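Local coordinates for ABC transporter, periplasmic solute-binding protein (Rhizobium meliloti, PDB 4WED) that probably captures a solute in the periplasm, perhaps a peptide or a nickel species as in its family, and delivers it to an ABC transporter, at residues 66-71 and 169-174; 128-133 and 163-168; 234-239 and 257-262; 264-269 and 495-500. All blocks are in the same frame, centred on the assembly; numbering follows the deposited sequence.

Contact 1. Residues 66-71 and 169-174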
loop_
_atom_site.group_PDB
_atom_site.type_symbol
_atom_site.label_atom_id
_atom_site.label_comp_id
_atom_site.label_asym_id
_atom_site.label_seq_id
_atom_site.Cartn_x
_atom_site.Cartn_y
_atom_site.Cartn_z
ATOM N N GLU A 66 4.607 -18.599 3.755
ATOM C CA GLU A 66 4.214 -18.434 2.370
ATOM C C GLU A 66 2.730 -18.495 2.219
ATOM O O GLU A 66 2.055 -19.183 2.979
ATOM C CB GLU A 66 4.875 -19.470 1.485
ATOM C CG GLU A 66 6.314 -19.131 1.143
ATOM C CD GLU A 66 6.977 -20.176 0.263
ATOM O OE1 GLU A 66 6.780 -21.364 0.605
ATOM O OE2 GLU A 66 7.691 -19.821 -0.740
ATOM N N PRO A 67 2.196 -17.732 1.248
ATOM C CA PRO A 67 0.769 -17.798 0.927
ATOM C C PRO A 67 0.448 -18.788 -0.207
ATOM O O PRO A 67 1.341 -19.341 -0.864
ATOM C CB PRO A 67 0.485 -16.382 0.432
ATOM C CG PRO A 67 1.740 -16.055 -0.323
ATOM C CD PRO A 67 2.885 -16.725 0.430
ATOM N N LEU A 68 -0.844 -18.947 -0.470
ATOM C CA LEU A 68 -1.285 -19.689 -1.618
ATOM C C LEU A 68 -0.848 -19.005 -2.913
ATOM O O LEU A 68 -0.342 -19.658 -3.841
ATOM C CB LEU A 68 -2.820 -19.766 -1.605
ATOM C CG LEU A 68 -3.377 -20.621 -0.484
ATOM C CD1 LEU A 68 -4.868 -20.366 -0.360
ATOM C CD2 LEU A 68 -3.115 -22.091 -0.752
ATOM N N VAL A 69 -1.091 -17.699 -2.979
ATOM C CA VAL A 69 -0.720 -16.894 -4.144
ATOM C C VAL A 69 0.030 -15.695 -3.640
ATOM O O VAL A 69 -0.195 -15.243 -2.515
ATOM C CB VAL A 69 -1.947 -16.400 -4.949
ATOM C CG1 VAL A 69 -2.655 -17.571 -5.579
ATOM C CG2 VAL A 69 -2.937 -15.621 -4.100
ATOM N N LYS A 70 0.940 -15.216 -4.474
ATOM C CA LYS A 70 1.767 -14.076 -4.180
ATOM C C LYS A 70 1.254 -12.854 -4.948
ATOM O O LYS A 70 0.747 -12.947 -6.109
ATOM C CB LYS A 70 3.233 -14.351 -4.538
ATOM C CG LYS A 70 4.086 -14.793 -3.342
ATOM N N TYR A 71 1.387 -11.723 -4.275
ATOM C CA TYR A 71 1.154 -10.408 -4.842
ATOM C C TYR A 71 2.390 -9.970 -5.573
ATOM O O TYR A 71 3.352 -9.597 -4.949
ATOM C CB TYR A 71 0.788 -9.411 -3.791
ATOM C CG TYR A 71 0.371 -8.016 -4.287
ATOM C CD1 TYR A 71 1.311 -7.056 -4.694
ATOM C CD2 TYR A 71 -0.944 -7.637 -4.254
ATOM C CE1 TYR A 71 0.895 -5.772 -5.098
ATOM C CE2 TYR A 71 -1.360 -6.373 -4.653
ATOM C CZ TYR A 71 -0.446 -5.453 -5.075
ATOM O OH TYR A 71 -0.940 -4.230 -5.431
ATOM N N THR A 169 -3.101 -15.133 6.244
ATOM C CA THR A 169 -3.338 -16.100 5.193
ATOM C C THR A 169 -2.251 -17.127 4.908
ATOM O O THR A 169 -2.269 -17.740 3.831
ATOM C CB THR A 169 -3.549 -15.312 3.902
ATOM O OG1 THR A 169 -2.510 -14.323 3.791
ATOM C CG2 THR A 169 -4.862 -14.635 3.980
ATOM N N ARG A 170 -1.306 -17.320 5.817
ATOM C CA ARG A 170 -0.157 -18.158 5.480
ATOM C C ARG A 170 -0.095 -19.393 6.331
ATOM O O ARG A 170 -0.867 -19.514 7.268
ATOM C CB ARG A 170 1.122 -17.339 5.496
ATOM C CG ARG A 170 0.951 -16.088 4.636
ATOM C CD ARG A 170 2.276 -15.490 4.221
ATOM N NE ARG A 170 2.081 -14.398 3.295
ATOM C CZ ARG A 170 3.084 -13.755 2.689
ATOM N NH1 ARG A 170 4.361 -14.098 2.935
ATOM N NH2 ARG A 170 2.825 -12.765 1.842
ATOM N N PHE A 171 0.849 -20.278 6.002
ATOM C CA PHE A 171 0.834 -21.693 6.391
ATOM C C PHE A 171 1.922 -22.175 7.373
ATOM O O PHE A 171 3.157 -22.147 7.093
ATOM C CB PHE A 171 0.782 -22.528 5.117
ATOM C CG PHE A 171 -0.474 -22.274 4.332
ATOM C CD1 PHE A 171 -0.543 -21.201 3.449
ATOM C CD2 PHE A 171 -1.626 -23.042 4.551
ATOM C CE1 PHE A 171 -1.707 -20.927 2.751
ATOM C CE2 PHE A 171 -2.801 -22.763 3.860
ATOM C CZ PHE A 171 -2.848 -21.688 2.966
ATOM N N LEU A 172 1.427 -22.627 8.539
ATOM C CA LEU A 172 2.244 -23.012 9.679
ATOM C C LEU A 172 2.147 -24.497 9.836
ATOM O O LEU A 172 1.056 -25.036 9.811
ATOM C CB LEU A 172 1.690 -22.348 10.940
ATOM C CG LEU A 172 2.196 -22.804 12.320
ATOM C CD1 LEU A 172 3.644 -22.369 12.576
ATOM C CD2 LEU A 172 1.295 -22.240 13.405
ATOM N N SER A 173 3.267 -25.164 10.071
ATOM C CA SER A 173 3.249 -26.618 10.224
ATOM C C SER A 173 2.271 -27.061 11.313
ATOM O O SER A 173 2.423 -26.712 12.470
ATOM C CB SER A 173 4.642 -27.132 10.534
ATOM O OG SER A 173 4.622 -28.462 11.009
ATOM N N PRO A 174 1.275 -27.874 10.952
ATOM C CA PRO A 174 0.376 -28.478 11.970
ATOM C C PRO A 174 1.035 -29.264 13.114
ATOM O O PRO A 174 0.427 -29.352 14.178
ATOM C CB PRO A 174 -0.488 -29.429 11.166
ATOM C CG PRO A 174 -0.374 -28.965 9.770
ATOM C CD PRO A 174 0.952 -28.322 9.597
HETATM O O HOH W 1 4.381 -21.008 5.012
HETATM O O HOH W 2 -2.864 -17.676 1.223
#

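Contact 2. Residues 128-133 and 163-168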
loop_
_atom_site.group_PDB
_atom_site.type_symbol
_atom_site.label_atom_id
_atom_site.label_comp_id
_atom_site.label_asym_id
_atom_site.label_seq_id
_atom_site.Cartn_x
_atom_site.Cartn_y
_atom_site.Cartn_z
ATOM N N PHE A 128 -11.111 -11.626 12.262
ATOM C CA PHE A 128 -10.718 -11.317 10.869
ATOM C C PHE A 128 -11.872 -10.921 9.976
ATOM O O PHE A 128 -11.774 -11.067 8.763
ATOM C CB PHE A 128 -10.010 -12.514 10.248
ATOM C CG PHE A 128 -8.848 -12.982 11.055
ATOM C CD1 PHE A 128 -7.682 -12.237 11.087
ATOM C CD2 PHE A 128 -8.935 -14.131 11.818
ATOM C CE1 PHE A 128 -6.606 -12.646 11.848
ATOM C CE2 PHE A 128 -7.863 -14.553 12.578
ATOM C CZ PHE A 128 -6.697 -13.809 12.590
ATOM N N SER A 129 -12.950 -10.410 10.567
ATOM C CA SER A 129 -14.134 -10.007 9.798
ATOM C C SER A 129 -13.840 -8.846 8.825
ATOM O O SER A 129 -14.555 -8.685 7.833
ATOM C CB SER A 129 -15.304 -9.656 10.733
ATOM O OG SER A 129 -14.924 -8.680 11.691
ATOM N N TRP A 130 -12.772 -8.082 9.084
ATOM C CA TRP A 130 -12.362 -6.962 8.184
ATOM C C TRP A 130 -11.912 -7.442 6.798
ATOM O O TRP A 130 -11.843 -6.668 5.852
ATOM C CB TRP A 130 -11.273 -6.074 8.823
ATOM C CG TRP A 130 -9.991 -6.795 9.072
ATOM C CD1 TRP A 130 -9.662 -7.513 10.178
ATOM C CD2 TRP A 130 -8.869 -6.890 8.182
ATOM N NE1 TRP A 130 -8.413 -8.052 10.035
ATOM C CE2 TRP A 130 -7.906 -7.691 8.817
ATOM C CE3 TRP A 130 -8.588 -6.368 6.904
ATOM C CZ2 TRP A 130 -6.684 -7.979 8.239
ATOM C CZ3 TRP A 130 -7.380 -6.652 6.329
ATOM C CH2 TRP A 130 -6.433 -7.447 6.991
HETATM N N MSE A 131 -11.697 -8.735 6.679
HETATM C CA MSE A 131 -11.312 -9.299 5.427
HETATM C C MSE A 131 -12.465 -10.014 4.840
HETATM O O MSE A 131 -13.115 -10.815 5.519
HETATM C CB MSE A 131 -10.267 -10.332 5.698
HETATM C CG MSE A 131 -8.923 -9.738 5.383
HETATM SE SE MSE A 131 -7.759 -11.225 5.788
HETATM C CE MSE A 131 -7.536 -11.990 4.006
ATOM N N ASN A 132 -12.734 -9.738 3.580
ATOM C CA ASN A 132 -13.909 -10.257 2.915
ATOM C C ASN A 132 -13.959 -11.784 2.811
ATOM O O ASN A 132 -15.033 -12.350 2.906
ATOM C CB ASN A 132 -14.100 -9.563 1.577
ATOM C CG ASN A 132 -14.616 -8.154 1.753
ATOM O OD1 ASN A 132 -15.554 -7.937 2.512
ATOM N ND2 ASN A 132 -13.987 -7.186 1.102
ATOM N N CYS A 133 -12.821 -12.449 2.644
ATOM C CA CYS A 133 -12.827 -13.898 2.479
ATOM C C CYS A 133 -13.096 -14.589 3.788
ATOM O O CYS A 133 -13.825 -15.544 3.786
ATOM C CB CYS A 133 -11.575 -14.459 1.813
ATOM S SG CYS A 133 -10.069 -14.134 2.680
ATOM N N LEU A 163 -5.667 -13.167 -0.373
ATOM C CA LEU A 163 -5.012 -14.413 -0.039
ATOM C C LEU A 163 -3.496 -14.290 -0.212
ATOM O O LEU A 163 -2.754 -15.216 0.145
ATOM C CB LEU A 163 -5.541 -15.567 -0.901
ATOM C CG LEU A 163 -7.001 -16.063 -0.653
ATOM C CD1 LEU A 163 -7.474 -17.041 -1.728
ATOM C CD2 LEU A 163 -7.182 -16.677 0.709
ATOM N N SER A 164 -3.054 -13.189 -0.813
ATOM C CA SER A 164 -1.621 -12.868 -0.898
ATOM C C SER A 164 -1.095 -12.223 0.395
ATOM O O SER A 164 0.067 -12.096 0.520
ATOM C CB SER A 164 -1.335 -11.951 -2.048
ATOM O OG SER A 164 -1.804 -10.633 -1.767
ATOM N N TYR A 165 -1.938 -11.881 1.373
ATOM C CA TYR A 165 -1.460 -11.081 2.495
ATOM C C TYR A 165 -0.431 -11.825 3.343
ATOM O O TYR A 165 -0.339 -13.055 3.315
ATOM C CB TYR A 165 -2.609 -10.689 3.427
ATOM C CG TYR A 165 -3.594 -9.679 2.922
ATOM C CD1 TYR A 165 -3.552 -9.182 1.616
ATOM C CD2 TYR A 165 -4.650 -9.279 3.745
ATOM C CE1 TYR A 165 -4.521 -8.305 1.163
ATOM C CE2 TYR A 165 -5.612 -8.391 3.298
ATOM C CZ TYR A 165 -5.554 -7.924 2.011
ATOM O OH TYR A 165 -6.510 -7.029 1.601
ATOM N N THR A 166 0.313 -11.043 4.109
ATOM C CA THR A 166 1.375 -11.565 4.952
ATOM C C THR A 166 0.670 -12.315 6.058
ATOM O O THR A 166 1.032 -13.408 6.372
ATOM C CB THR A 166 2.332 -10.461 5.475
ATOM O OG1 THR A 166 3.095 -9.926 4.369
ATOM C CG2 THR A 166 3.343 -11.035 6.516
ATOM N N ARG A 167 -0.371 -11.734 6.625
ATOM C CA ARG A 167 -1.162 -12.417 7.638
ATOM C C ARG A 167 -2.618 -12.057 7.426
ATOM O O ARG A 167 -2.893 -10.984 6.920
ATOM C CB ARG A 167 -0.725 -11.965 9.022
ATOM C CG ARG A 167 -0.915 -10.483 9.245
ATOM C CD ARG A 167 -0.779 -10.106 10.700
ATOM N NE ARG A 167 0.617 -10.039 11.088
ATOM C CZ ARG A 167 1.179 -9.006 11.690
ATOM N NH1 ARG A 167 0.473 -7.936 11.991
ATOM N NH2 ARG A 167 2.456 -9.054 11.984
ATOM N N PRO A 168 -3.564 -12.913 7.809
ATOM C CA PRO A 168 -3.350 -14.215 8.456
ATOM C C PRO A 168 -3.334 -15.407 7.507
ATOM O O PRO A 168 -3.470 -16.553 7.920
ATOM C CB PRO A 168 -4.600 -14.336 9.308
ATOM C CG PRO A 168 -5.656 -13.774 8.432
ATOM C CD PRO A 168 -5.005 -12.604 7.734
#

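Contact 3. Residues 234-239 and 257-262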
loop_
_atom_site.group_PDB
_atom_site.type_symbol
_atom_site.label_atom_id
_atom_site.label_comp_id
_atom_site.label_asym_id
_atom_site.label_seq_id
_atom_site.Cartn_x
_atom_site.Cartn_y
_atom_site.Cartn_z
ATOM N N ALA A 234 25.216 3.047 10.315
ATOM C CA ALA A 234 25.536 1.615 10.278
ATOM C C ALA A 234 25.794 1.088 8.872
ATOM O O ALA A 234 26.599 0.169 8.669
ATOM C CB ALA A 234 24.452 0.824 10.963
ATOM N N LEU A 235 25.140 1.706 7.901
ATOM C CA LEU A 235 25.318 1.323 6.490
ATOM C C LEU A 235 26.673 1.842 5.963
ATOM O O LEU A 235 27.414 1.125 5.272
ATOM C CB LEU A 235 24.145 1.859 5.648
ATOM C CG LEU A 235 24.185 1.606 4.139
ATOM C CD1 LEU A 235 24.203 0.116 3.817
ATOM C CD2 LEU A 235 22.996 2.265 3.471
ATOM N N ARG A 236 26.981 3.087 6.314
ATOM C CA ARG A 236 28.238 3.721 5.941
ATOM C C ARG A 236 29.485 2.975 6.423
ATOM O O ARG A 236 30.516 2.986 5.758
ATOM C CB ARG A 236 28.296 5.133 6.513
ATOM C CG ARG A 236 27.354 6.161 5.894
ATOM C CD ARG A 236 27.790 7.531 6.421
ATOM N NE ARG A 236 26.980 8.663 5.961
ATOM C CZ ARG A 236 27.454 9.716 5.281
ATOM N NH1 ARG A 236 28.736 9.798 4.942
ATOM N NH2 ARG A 236 26.625 10.691 4.915
ATOM N N ALA A 237 29.373 2.351 7.591
ATOM C CA ALA A 237 30.478 1.624 8.222
ATOM C C ALA A 237 30.688 0.212 7.674
ATOM O O ALA A 237 31.783 -0.346 7.813
ATOM C CB ALA A 237 30.253 1.546 9.725
ATOM N N GLY A 238 29.665 -0.367 7.052
ATOM C CA GLY A 238 29.713 -1.769 6.670
ATOM C C GLY A 238 29.134 -2.684 7.746
ATOM O O GLY A 238 29.378 -3.899 7.718
ATOM N N GLU A 239 28.353 -2.105 8.676
ATOM C CA GLU A 239 27.638 -2.858 9.740
ATOM C C GLU A 239 26.334 -3.473 9.247
ATOM O O GLU A 239 25.959 -4.562 9.673
ATOM C CB GLU A 239 27.323 -1.960 10.946
ATOM N N LYS A 257 19.172 11.377 0.345
ATOM C CA LYS A 257 20.157 12.286 -0.247
ATOM C C LYS A 257 21.518 12.160 0.392
ATOM O O LYS A 257 22.535 12.143 -0.308
ATOM C CB LYS A 257 19.699 13.743 -0.155
ATOM C CG LYS A 257 18.529 14.056 -1.069
ATOM C CD LYS A 257 18.861 13.818 -2.536
ATOM C CE LYS A 257 17.640 14.115 -3.401
ATOM N NZ LYS A 257 17.813 13.712 -4.834
ATOM N N GLN A 258 21.542 12.074 1.717
ATOM C CA GLN A 258 22.812 11.975 2.444
ATOM C C GLN A 258 23.577 10.773 1.946
ATOM O O GLN A 258 24.759 10.868 1.629
ATOM C CB GLN A 258 22.598 11.812 3.942
ATOM C CG GLN A 258 21.993 13.020 4.629
ATOM C CD GLN A 258 21.547 12.714 6.053
ATOM O OE1 GLN A 258 22.084 11.813 6.706
ATOM N NE2 GLN A 258 20.572 13.471 6.546
ATOM N N LEU A 259 22.891 9.640 1.857
ATOM C CA LEU A 259 23.562 8.408 1.493
ATOM C C LEU A 259 24.027 8.474 0.059
ATOM O O LEU A 259 25.178 8.123 -0.268
ATOM C CB LEU A 259 22.650 7.221 1.736
ATOM C CG LEU A 259 22.450 7.007 3.238
ATOM C CD1 LEU A 259 21.216 6.169 3.502
ATOM C CD2 LEU A 259 23.680 6.354 3.848
ATOM N N GLU A 260 23.141 8.980 -0.775
ATOM C CA GLU A 260 23.491 9.329 -2.125
ATOM C C GLU A 260 24.793 10.118 -2.133
ATOM O O GLU A 260 25.700 9.765 -2.859
ATOM C CB GLU A 260 22.386 10.163 -2.754
ATOM C CG GLU A 260 22.258 9.995 -4.255
ATOM C CD GLU A 260 20.829 10.175 -4.698
ATOM O OE1 GLU A 260 19.933 9.572 -4.061
ATOM O OE2 GLU A 260 20.605 10.920 -5.675
ATOM N N ALA A 261 24.879 11.158 -1.304
ATOM C CA ALA A 261 26.088 12.012 -1.221
ATOM C C ALA A 261 27.314 11.201 -0.788
ATOM O O ALA A 261 28.382 11.323 -1.377
ATOM C CB ALA A 261 25.874 13.216 -0.300
ATOM N N ALA A 262 27.144 10.330 0.196
ATOM C CA ALA A 262 28.202 9.402 0.577
ATOM C C ALA A 262 28.555 8.341 -0.496
ATOM O O ALA A 262 29.261 7.385 -0.192
ATOM C CB ALA A 262 27.809 8.721 1.866
#

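Contact 4. Residues 264-269 and 495-500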
loop_
_atom_site.group_PDB
_atom_site.type_symbol
_atom_site.label_atom_id
_atom_site.label_comp_id
_atom_site.label_asym_id
_atom_site.label_seq_id
_atom_site.Cartn_x
_atom_site.Cartn_y
_atom_site.Cartn_z
ATOM N N PHE A 264 26.478 6.181 -1.864
ATOM C CA PHE A 264 25.706 4.912 -1.739
ATOM C C PHE A 264 24.612 4.714 -2.787
ATOM O O PHE A 264 24.101 5.673 -3.360
ATOM C CB PHE A 264 25.139 4.707 -0.322
ATOM C CG PHE A 264 26.161 4.166 0.644
ATOM C CD1 PHE A 264 26.491 2.815 0.640
ATOM C CD2 PHE A 264 26.824 5.004 1.516
ATOM C CE1 PHE A 264 27.453 2.306 1.502
ATOM C CE2 PHE A 264 27.784 4.502 2.379
ATOM C CZ PHE A 264 28.093 3.151 2.373
ATOM N N ASN A 265 24.297 3.443 -3.037
ATOM C CA ASN A 265 23.178 3.060 -3.880
ATOM C C ASN A 265 21.867 3.346 -3.186
ATOM O O ASN A 265 21.577 2.795 -2.121
ATOM C CB ASN A 265 23.251 1.578 -4.208
ATOM C CG ASN A 265 24.363 1.263 -5.181
ATOM O OD1 ASN A 265 24.241 1.556 -6.373
ATOM N ND2 ASN A 265 25.451 0.670 -4.689
ATOM N N VAL A 266 21.088 4.229 -3.790
ATOM C CA VAL A 266 19.817 4.622 -3.232
ATOM C C VAL A 266 18.779 4.387 -4.294
ATOM O O VAL A 266 18.902 4.815 -5.442
ATOM C CB VAL A 266 19.819 6.057 -2.686
ATOM C CG1 VAL A 266 18.459 6.429 -2.145
ATOM C CG2 VAL A 266 20.827 6.163 -1.540
ATOM N N VAL A 267 17.768 3.652 -3.858
ATOM C CA VAL A 267 16.866 3.005 -4.705
ATOM C C VAL A 267 15.489 3.432 -4.290
ATOM O O VAL A 267 15.040 3.143 -3.191
ATOM C CB VAL A 267 17.015 1.494 -4.568
ATOM C CG1 VAL A 267 15.918 0.762 -5.379
ATOM C CG2 VAL A 267 18.398 1.096 -5.054
ATOM N N VAL A 268 14.819 4.080 -5.226
ATOM C CA VAL A 268 13.557 4.733 -5.014
ATOM C C VAL A 268 12.543 4.022 -5.874
ATOM O O VAL A 268 12.683 3.902 -7.093
ATOM C CB VAL A 268 13.569 6.219 -5.451
ATOM C CG1 VAL A 268 12.370 6.938 -4.857
ATOM C CG2 VAL A 268 14.857 6.902 -5.021
ATOM N N ASP A 269 11.525 3.549 -5.199
ATOM C CA ASP A 269 10.370 2.964 -5.815
ATOM C C ASP A 269 9.339 4.122 -5.836
ATOM O O ASP A 269 9.095 4.765 -4.797
ATOM C CB ASP A 269 10.013 1.773 -4.916
ATOM C CG ASP A 269 8.730 1.090 -5.262
ATOM O OD1 ASP A 269 8.098 1.450 -6.266
ATOM O OD2 ASP A 269 8.334 0.183 -4.456
ATOM N N PRO A 495 7.019 8.081 -2.480
ATOM C CA PRO A 495 8.028 7.088 -2.844
ATOM C C PRO A 495 8.501 6.267 -1.645
ATOM O O PRO A 495 8.280 6.641 -0.493
ATOM C CB PRO A 495 9.157 7.953 -3.348
ATOM C CG PRO A 495 9.110 9.113 -2.399
ATOM C CD PRO A 495 7.660 9.339 -2.050
ATOM N N SER A 496 9.128 5.137 -1.944
ATOM C CA SER A 496 9.655 4.230 -0.936
ATOM C C SER A 496 11.115 4.060 -1.222
ATOM O O SER A 496 11.522 3.695 -2.336
ATOM C CB SER A 496 8.965 2.866 -1.016
ATOM O OG SER A 496 9.279 2.049 0.106
ATOM N N ILE A 497 11.912 4.338 -0.216
ATOM C CA ILE A 497 13.329 4.518 -0.423
ATOM C C ILE A 497 14.107 3.495 0.358
ATOM O O ILE A 497 13.923 3.362 1.566
ATOM C CB ILE A 497 13.750 5.906 0.013
ATOM C CG1 ILE A 497 12.936 6.942 -0.769
ATOM C CG2 ILE A 497 15.256 6.111 -0.207
ATOM C CD1 ILE A 497 12.899 8.289 -0.075
ATOM N N TRP A 498 14.956 2.774 -0.365
ATOM C CA TRP A 498 15.882 1.802 0.202
ATOM C C TRP A 498 17.299 2.207 -0.099
ATOM O O TRP A 498 17.546 2.895 -1.075
ATOM C CB TRP A 498 15.591 0.414 -0.362
ATOM C CG TRP A 498 14.330 -0.198 0.190
ATOM C CD1 TRP A 498 13.044 0.100 -0.154
ATOM C CD2 TRP A 498 14.251 -1.196 1.195
ATOM N NE1 TRP A 498 12.155 -0.649 0.589
ATOM C CE2 TRP A 498 12.877 -1.455 1.429
ATOM C CE3 TRP A 498 15.204 -1.884 1.951
ATOM C CZ2 TRP A 498 12.449 -2.405 2.357
ATOM C CZ3 TRP A 498 14.778 -2.818 2.884
ATOM C CH2 TRP A 498 13.410 -3.076 3.072
ATOM N N ALA A 499 18.238 1.858 0.780
ATOM C CA ALA A 499 19.643 1.914 0.410
ATOM C C ALA A 499 20.319 0.607 0.754
ATOM O O ALA A 499 19.961 -0.021 1.733
ATOM C CB ALA A 499 20.341 3.079 1.067
ATOM N N HIS A 500 21.270 0.192 -0.081
ATOM C CA HIS A 500 22.132 -0.952 0.184
ATOM C C HIS A 500 23.598 -0.610 0.027
ATOM O O HIS A 500 23.985 0.465 -0.480
ATOM C CB HIS A 500 21.824 -2.127 -0.756
ATOM C CG HIS A 500 21.970 -1.828 -2.222
ATOM N ND1 HIS A 500 23.195 -1.733 -2.860
ATOM C CD2 HIS A 500 21.035 -1.645 -3.181
ATOM C CE1 HIS A 500 22.999 -1.478 -4.144
ATOM N NE2 HIS A 500 21.694 -1.436 -4.368
#

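Contact 1. Residues 66-71 and 169-174
Pro-67 lies alongside Arg-170, and Leu-68 meets the ring of Phe-171, in a buried loop-to-loop contact of this family 5 solute-binding fold. Residues 66-71 lead into strand 69-71, while 169-174 belong to the long connection between helix 159-162 and strand 192-197. These two side-chain pairs are the tightly packed part. In the first, CD of Pro-67 is 3.7 Å from CZ of Arg-170, above the centre of one guanidinium face. The arginine reaches it with CG anti to the carbonyl carbon (chi1 -52°) and the chain extended from CG to NE, running the same way as the proline ring. Four hydrogen bonds then fix the guanidinium in rotation, from NE to Tyr-165 O, NH2 to Ser-164 O, and NH1 to Phe-65 O and to OD1 of Asp-62. Since Asp-62 is a sodium site residue, Arg-170 stands in the second shell of that ion. A leucine here would probably leave those three backbone carbonyls without their donors and Asp-62 less firmly oriented beside the sodium ion. In the second pair Phe-171 CZ is 3.6 Å from Leu-68 CG, the two side chains crossing at about a right angle, and Glu-66 O lies in the ring plane at the edge, 3.3 Å from CD1 of Phe-171.

The backbones are joined more loosely. Phe-171 N gives Glu-66 O only a weak, bent bond of 3.4 Å (138° at the hydrogen), and two waters add bridges. One links Glu-66 N to Phe-171 O; the other accepts from Leu-68 N at 2.9 Å and donates to Thr-169 O at 2.7 Å.

Contact 2. Residues 128-133 and 163-168
Selenomethionine Met-131 reaches across to Tyr-165 and Pro-168, making a Met-aromatic contact from the last position of a type I beta turn. The turn, Phe-128 to Met-131, is closed by Met-131 N to Phe-128 O at 3.1 Å, and Met-131 also takes the N-cap position of helix 132-135. Glu-162, from the end of helix 159-162, accepts the N-H groups of Asn-132 and Cys-133 at that helix start.

From CA of Met-131, the bond to CB heads toward 163-168. CG passes over one face of the neighbouring Trp-130 indole, offset toward its rim, and comes within 4.1 Å of Tyr-165 CE2. SE rests 3.6 Å from Pro-168 CD and lies obliquely to the tyrosine ring, 60° off its normal. A bend at the last torsion of Met-131 (chi3 96°) brings its terminal CE to 4.0 Å from Tyr-165 CD2. Trp-130 meets the same tyrosine ring obliquely, its CH2 3.9 Å from Tyr-165 CE2.

Pro-168, preceded by a cis peptide bond, also serves Phe-128: its CG stands 4.0 Å from the ring centroid, 27° off the normal, which is a CH-pi contact over the face. Trp-122 of helix 112-122 touches both Phe-128 and Pro-168, placing this apolar cluster against that helix. At the other end the packing thins to Cys-133 SG and Leu-163 CD2, 4.3 Å apart.

Contact 3. Residues 234-239 and 257-262
Arg-236 and Ala-262 mark the nearest backbone approach, 7.8 Å between CA atoms, where the C-terminal ends of helices 228-237 and 253-261 pack against one another. The first helix stops in a Schellman motif. Gly-238 has a positive phi of 92°, and Glu-239 N bonds back to Ala-234 O at 2.9 Å while Gly-238 N bonds to Leu-235 O; a CB at these angles would collide with the preceding carbonyl oxygen, which accounts for the glycine. The second helix keeps its pattern one residue further, Ala-262 N to Gln-258 O at 2.8 Å, although Ala-262 itself has left helical torsions.

Contact between the helix ends is made by side chains. Arg-236 does most of this at the surface. With CG anti to the carbonyl carbon (chi1 -70°) and the chain stretched from CG to NE, it carries its guanidinium to the far helix end, where Ala-262 CB lies over one face, displaced toward the rim, and 3.4 Å from NH1. At 3.8 Å, NH2 of Arg-236 is too far from Gln-258 O to count as a hydrogen bond, but the positive group would be expected to suit the partly negative carbonyl end of helix 253-261. The residue also touches a crystal neighbour, so this pose may owe something to the lattice.

The inner layer is purely apolar and more deeply buried. Leu-235 and Leu-259 both rest on Ala-499 of strand 488-500, so the pair roofs the sheet. Leu-259 CD2 serves two partners, lying 4.2 Å from Arg-236 CG and 4.2 Å from Leu-235 CD2.

Contact 4. Residues 264-269 and 495-500
An antiparallel strand pair, 265-269 against the end of 488-500, brings Val-267 opposite Trp-498 and Asp-269 opposite Ser-496 as hydrogen-bonded pairs. The short strand axes run at 157°, 4.7 Å apart at their closest. Val-267 O receives Trp-498 N at 2.9 Å, almost straight (178°) and in the carbonyl plane, and Asp-269 N reaches Ser-496 O at 2.9 Å just as directly. The bond from His-500 N to Asn-265 O is weak, at 3.3 Å.

Val-266 opposite Ala-499 and Val-268 opposite Ile-497 are the non-hydrogen-bonded pairs. Each valine's CG1 also reaches diagonally, Val-266 CG1 to Ile-497 CG2 at 3.8 Å and Val-268 CG1 to Pro-495 CB at 3.7 Å. On the other face His-500 has its CG between backbone N and carbonyl carbon (chi1 59°), and its NE2 lies 4.2 Å from Val-267 CG2. A serine in its place would probably lose that contact and the packing on Leu-242, opening a gap on this face.

Helix 253-261 packs on the Val-266 and Ala-499 face through Leu-259, while strand 242-244 pairs along Ala-499 and touches Trp-498 and His-500.

In the fold
The four contacts form two touching pairs. Contacts 1 and 2, with centres 11 Å apart, share the connection after helix 159-162, and contact 2 is nested in the chain loop that contact 1 closes. Contacts 3 and 4 follow in series, 12 Å apart; helix 253-261 is followed, after a short link, by strand 265-269, with Phe-264 N probably hydrogen-bonded to Leu-259 O (2.8 Å). Between the pairs the centres lie 28 to 37 Å apart, contact 2 being across the chain's centre from contacts 3 and 4. Contact 4 spans 225 intervening residues, so the C-terminal strand 488-500 returns to a sheet begun much earlier, while contact 1 borders the sodium site, to which Asp-515 also contributes.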